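Local structure of putative amidohydrolase (Unidentified, 3MKV) at residues 209-221 / 238-250. The protein probably hydrolyses dipeptides that end in proline, as a zinc-dependent prolidase of the amidohydrolase superfamily. Residues are numbered along the deposited sequence; the frame is centred on the assembly and turned at random. Where two conformers were deposited one is given.
With SO4 (sulfate ion), chain L.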
loop_
_atom_site.group_PDB
_atom_site.type_symbol
_atom_site.label_atom_id
_atom_site.label_comp_id
_atom_site.label_asym_id
_atom_site.label_seq_id
_atom_site.Cartn_x
_atom_site.Cartn_y
_atom_site.Cartn_z
ATOM N N VAL A 209 20.109 1.507 28.948
ATOM C CA VAL A 209 19.233 2.407 28.198
ATOM C C VAL A 209 17.798 2.313 28.711
ATOM O O VAL A 209 17.380 1.260 29.183
ATOM C CB VAL A 209 19.231 2.057 26.692
ATOM C CG1 VAL A 209 18.576 0.689 26.473
ATOM C CG2 VAL A 209 18.511 3.144 25.880
ATOM N N PHE A 210 17.050 3.413 28.612
ATOM C CA PHE A 210 15.643 3.428 28.984
ATOM C C PHE A 210 14.794 2.771 27.906
ATOM O O PHE A 210 15.088 2.870 26.718
ATOM C CB PHE A 210 15.135 4.860 29.175
ATOM C CG PHE A 210 15.692 5.560 30.383
ATOM C CD1 PHE A 210 16.486 4.887 31.293
ATOM C CD2 PHE A 210 15.380 6.896 30.628
ATOM C CE1 PHE A 210 16.992 5.532 32.413
ATOM C CE2 PHE A 210 15.872 7.549 31.751
ATOM C CZ PHE A 210 16.685 6.864 32.644
ATOM N N GLY A 211 13.728 2.107 28.324
ATOM C CA GLY A 211 12.739 1.617 27.385
ATOM C C GLY A 211 11.479 2.454 27.464
ATOM O O GLY A 211 10.822 2.490 28.499
ATOM N N TYR A 212 11.148 3.138 26.373
ATOM C CA TYR A 212 9.919 3.929 26.293
ATOM C C TYR A 212 10.015 5.271 26.999
ATOM O O TYR A 212 10.778 5.444 27.948
ATOM C CB TYR A 212 8.707 3.140 26.838
ATOM C CG TYR A 212 8.135 2.147 25.844
ATOM C CD1 TYR A 212 7.938 0.807 26.186
ATOM C CD2 TYR A 212 7.822 2.545 24.559
ATOM C CE1 TYR A 212 7.428 -0.097 25.280
ATOM C CE2 TYR A 212 7.310 1.648 23.640
ATOM C CZ TYR A 212 7.117 0.330 23.996
ATOM O OH TYR A 212 6.608 -0.543 23.050
ATOM N N SER A 213 9.225 6.220 26.518
ATOM C CA SER A 213 8.996 7.477 27.210
ATOM C C SER A 213 7.964 7.255 28.308
ATOM O O SER A 213 7.235 6.266 28.286
ATOM C CB SER A 213 8.444 8.508 26.224
ATOM O OG SER A 213 7.145 8.144 25.776
ATOM N N GLU A 214 7.883 8.195 29.244
ATOM C CA GLU A 214 6.896 8.146 30.318
ATOM C C GLU A 214 5.450 8.287 29.826
ATOM O O GLU A 214 4.513 7.787 30.454
ATOM C CB GLU A 214 7.214 9.226 31.340
ATOM C CG GLU A 214 8.608 9.057 31.946
ATOM C CD GLU A 214 8.827 9.943 33.146
ATOM O OE1 GLU A 214 9.998 10.121 33.541
ATOM O OE2 GLU A 214 7.826 10.470 33.686
ATOM N N ASP A 215 5.281 8.979 28.704
ATOM C CA ASP A 215 3.991 9.083 28.047
ATOM C C ASP A 215 3.505 7.731 27.534
ATOM O O ASP A 215 2.314 7.416 27.627
ATOM C CB ASP A 215 4.084 10.053 26.869
ATOM C CG ASP A 215 4.021 11.511 27.297
ATOM O OD1 ASP A 215 3.188 11.852 28.166
ATOM O OD2 ASP A 215 4.800 12.318 26.745
ATOM N N GLU A 216 4.416 6.952 26.956
ATOM C CA GLU A 216 4.066 5.605 26.487
ATOM C C GLU A 216 3.749 4.684 27.664
ATOM O O GLU A 216 2.687 4.078 27.698
ATOM C CB GLU A 216 5.167 5.005 25.595
ATOM C CG GLU A 216 5.269 5.626 24.196
ATOM C CD GLU A 216 6.678 5.564 23.632
ATOM O OE1 GLU A 216 6.863 5.102 22.477
ATOM O OE2 GLU A 216 7.613 5.975 24.351
ATOM N N ILE A 217 4.636 4.622 28.653
ATOM C CA ILE A 217 4.415 3.759 29.812
ATOM C C ILE A 217 3.068 4.040 30.458
ATOM O O ILE A 217 2.287 3.118 30.701
ATOM C CB ILE A 217 5.517 3.916 30.878
ATOM C CG1 ILE A 217 6.871 3.482 30.323
ATOM C CG2 ILE A 217 5.172 3.119 32.150
ATOM C CD1 ILE A 217 8.023 3.656 31.329
ATOM N N ARG A 218 2.803 5.310 30.740
ATOM C CA ARG A 218 1.536 5.707 31.350
ATOM C C ARG A 218 0.328 5.355 30.471
ATOM O O ARG A 218 -0.718 4.957 30.985
ATOM C CB ARG A 218 1.537 7.196 31.719
ATOM C CG ARG A 218 2.594 7.582 32.753
ATOM C CD ARG A 218 2.366 8.983 33.334
ATOM N NE ARG A 218 2.949 10.024 32.488
ATOM C CZ ARG A 218 4.119 10.613 32.724
ATOM N NH1 ARG A 218 4.842 10.283 33.796
ATOM N NH2 ARG A 218 4.564 11.535 31.886
ATOM N N ALA A 219 0.454 5.493 29.153
ATOM C CA ALA A 219 -0.631 5.034 28.268
ATOM C C ALA A 219 -0.836 3.522 28.380
ATOM O O ALA A 219 -1.968 3.053 28.439
ATOM C CB ALA A 219 -0.371 5.422 26.820
ATOM N N ILE A 220 0.260 2.767 28.405
ATOM C CA ILE A 220 0.193 1.306 28.501
ATOM C C ILE A 220 -0.450 0.858 29.818
ATOM O O ILE A 220 -1.348 0.020 29.824
ATOM C CB ILE A 220 1.591 0.645 28.311
ATOM C CG1 ILE A 220 2.088 0.827 26.872
ATOM C CG2 ILE A 220 1.521 -0.835 28.599
ATOM C CD1 ILE A 220 3.604 0.710 26.692
ATOM N N VAL A 221 -0.004 1.433 30.931
ATOM C CA VAL A 221 -0.568 1.114 32.241
ATOM C C VAL A 221 -2.081 1.427 32.327
ATOM O O VAL A 221 -2.862 0.637 32.852
ATOM C CB VAL A 221 0.191 1.858 33.366
ATOM C CG1 VAL A 221 -0.465 1.600 34.679
ATOM C CG2 VAL A 221 1.671 1.432 33.411
ATOM N N PRO A 238 18.482 1.716 38.652
ATOM C CA PRO A 238 17.635 2.565 39.489
ATOM C C PRO A 238 16.803 3.546 38.659
ATOM O O PRO A 238 15.594 3.620 38.825
ATOM C CB PRO A 238 18.645 3.305 40.377
ATOM C CG PRO A 238 19.828 2.346 40.472
ATOM C CD PRO A 238 19.884 1.673 39.117
ATOM N N ALA A 239 17.448 4.296 37.776
ATOM C CA ALA A 239 16.741 5.259 36.933
ATOM C C ALA A 239 15.564 4.622 36.180
ATOM O O ALA A 239 14.464 5.166 36.161
ATOM C CB ALA A 239 17.711 5.896 35.959
ATOM N N ALA A 240 15.810 3.470 35.558
ATOM C CA ALA A 240 14.790 2.771 34.780
ATOM C C ALA A 240 13.711 2.132 35.662
ATOM O O ALA A 240 12.518 2.201 35.368
ATOM C CB ALA A 240 15.441 1.736 33.887
ATOM N N ILE A 241 14.134 1.523 36.758
ATOM C CA ILE A 241 13.191 1.008 37.727
ATOM C C ILE A 241 12.295 2.115 38.280
ATOM O O ILE A 241 11.073 1.978 38.333
ATOM C CB ILE A 241 13.926 0.349 38.876
ATOM C CG1 ILE A 241 14.710 -0.868 38.362
ATOM C CG2 ILE A 241 12.942 -0.013 39.976
ATOM C CD1 ILE A 241 15.637 -1.502 39.393
ATOM N N ALA A 242 12.910 3.222 38.678
ATOM C CA ALA A 242 12.187 4.327 39.296
ATOM C C ALA A 242 11.109 4.943 38.396
ATOM O O ALA A 242 9.991 5.211 38.848
ATOM C CB ALA A 242 13.180 5.405 39.772
ATOM N N ARG A 243 11.440 5.183 37.129
ATOM C CA ARG A 243 10.499 5.865 36.231
ATOM C C ARG A 243 9.305 4.973 35.912
ATOM O O ARG A 243 8.159 5.434 35.841
ATOM C CB ARG A 243 11.193 6.329 34.946
ATOM C CG ARG A 243 12.028 5.256 34.275
ATOM C CD ARG A 243 12.985 5.849 33.243
ATOM N NE ARG A 243 12.293 6.711 32.287
ATOM C CZ ARG A 243 11.825 6.314 31.104
ATOM N NH1 ARG A 243 11.959 5.048 30.705
ATOM N NH2 ARG A 243 11.217 7.190 30.316
ATOM N N ALA A 244 9.595 3.692 35.723
ATOM C CA ALA A 244 8.575 2.688 35.489
ATOM C C ALA A 244 7.557 2.678 36.616
ATOM O O ALA A 244 6.349 2.669 36.387
ATOM C CB ALA A 244 9.227 1.310 35.349
ATOM N N VAL A 245 8.048 2.684 37.845
ATOM C CA VAL A 245 7.161 2.677 38.999
ATOM C C VAL A 245 6.340 3.962 39.142
ATOM O O VAL A 245 5.175 3.913 39.547
ATOM C CB VAL A 245 7.925 2.361 40.291
ATOM C CG1 VAL A 245 7.092 2.721 41.501
ATOM C CG2 VAL A 245 8.282 0.892 40.315
ATOM N N ARG A 246 6.935 5.107 38.816
ATOM C CA ARG A 246 6.236 6.387 38.894
ATOM C C ARG A 246 5.184 6.473 37.806
ATOM O O ARG A 246 4.257 7.271 37.882
ATOM C CB ARG A 246 7.213 7.552 38.727
ATOM C CG ARG A 246 8.042 7.869 39.948
ATOM C CD ARG A 246 8.900 9.108 39.719
ATOM N NE ARG A 246 10.222 8.790 39.183
ATOM C CZ ARG A 246 10.601 8.995 37.924
ATOM N NH1 ARG A 246 11.834 8.670 37.547
ATOM N NH2 ARG A 246 9.755 9.524 37.044
ATOM N N CYS A 247 5.350 5.657 36.772
ATOM C CA CYS A 247 4.412 5.649 35.655
ATOM C C CYS A 247 3.271 4.668 35.885
ATOM O O CYS A 247 2.296 4.664 35.141
ATOM C CB CYS A 247 5.126 5.348 34.341
ATOM S SG CYS A 247 6.207 6.688 33.777
ATOM N N GLY A 248 3.393 3.848 36.922
ATOM C CA GLY A 248 2.278 3.024 37.376
ATOM C C GLY A 248 2.468 1.522 37.228
ATOM O O GLY A 248 1.556 0.753 37.526
ATOM N N VAL A 249 3.646 1.103 36.771
ATOM C CA VAL A 249 3.954 -0.310 36.584
ATOM C C VAL A 249 3.845 -1.075 37.911
ATOM O O VAL A 249 4.361 -0.615 38.924
ATOM C CB VAL A 249 5.364 -0.459 36.020
ATOM C CG1 VAL A 249 5.808 -1.896 36.045
ATOM C CG2 VAL A 249 5.423 0.087 34.609
ATOM N N ARG A 250 3.188 -2.238 37.904
ATOM C CA ARG A 250 2.944 -3.001 39.145
ATOM C C ARG A 250 4.054 -3.987 39.565
ATOM O O ARG A 250 4.412 -4.062 40.744
ATOM C CB ARG A 250 1.603 -3.723 39.081
ATOM C CG ARG A 250 1.214 -4.462 40.362
ATOM C CD ARG A 250 -0.317 -4.531 40.498
ATOM N NE ARG A 250 -0.727 -5.548 41.465
ATOM C CZ ARG A 250 -0.576 -6.858 41.281
ATOM N NH1 ARG A 250 -0.021 -7.302 40.167
ATOM N NH2 ARG A 250 -0.956 -7.719 42.219
HETATM S S SO4 L . -1.699 -5.164 45.116
HETATM O O1 SO4 L . -1.483 -6.494 44.553
HETATM O O2 SO4 L . -2.913 -5.161 45.912
HETATM O O3 SO4 L . -0.558 -4.815 45.952
HETATM O O4 SO4 L . -1.851 -4.188 44.039
HETATM O O HOH W 1 12.206 9.390 32.169
HETATM O O HOH W 2 3.897 9.585 36.317
#
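F210, E214 and I217 meet R243 and C247 where two neighbouring outer helices of the amidohydrolase TIM barrel, 214-225 and 238-246, pack side by side. Strand 232-235 lies between them in sequence, so the pair belongs to an alpha-beta-alpha step of the barrel. The axes of segments 214-221 and 238-246 approach to 9.8 Å and cross at -47°. R243 joins the second helix to the loop leading into the first. Its guanidinium meets the carbonyl of Y212 end-on: NH1 and NH2 each donate to Y212 O at 3.0 Å, with the oxygen almost in the guanidinium plane. The NH2 bond uses a carbonyl lone pair, whereas NH1 approaches tilted from the carbonyl plane. F210 lies over one face of this group, ring and guanidinium planes only 7° apart, and R243 CD makes a CH-pi contact 3.6 Å from the ring centroid. The arginine chain starts in the cramped site between backbone N and carbonyl carbon (chi1 49°) and bends at chi3, which places CD over the centre of the ring and the guanidinium over its rim. A239 CB touches the edge of the same ring. One residue beyond Y212, S213 and E216 form a capping box that starts helix 214-225, and E216 also forms a salt bridge with R182 of the second subunit. Farther along, C247 turns its side chain into the first helix, where SG lies 3.7 Å from E214 CB, while V221 packs over the Schellman motif at G248. V249 CG2 reaches I217 CG2 at 3.9 Å. E214 OE2 pairs with R218 NH1 on its own helix; water 1 links the acid to R243, donating to E214 OE1 and accepting from R243 NE, each at 2.7 Å.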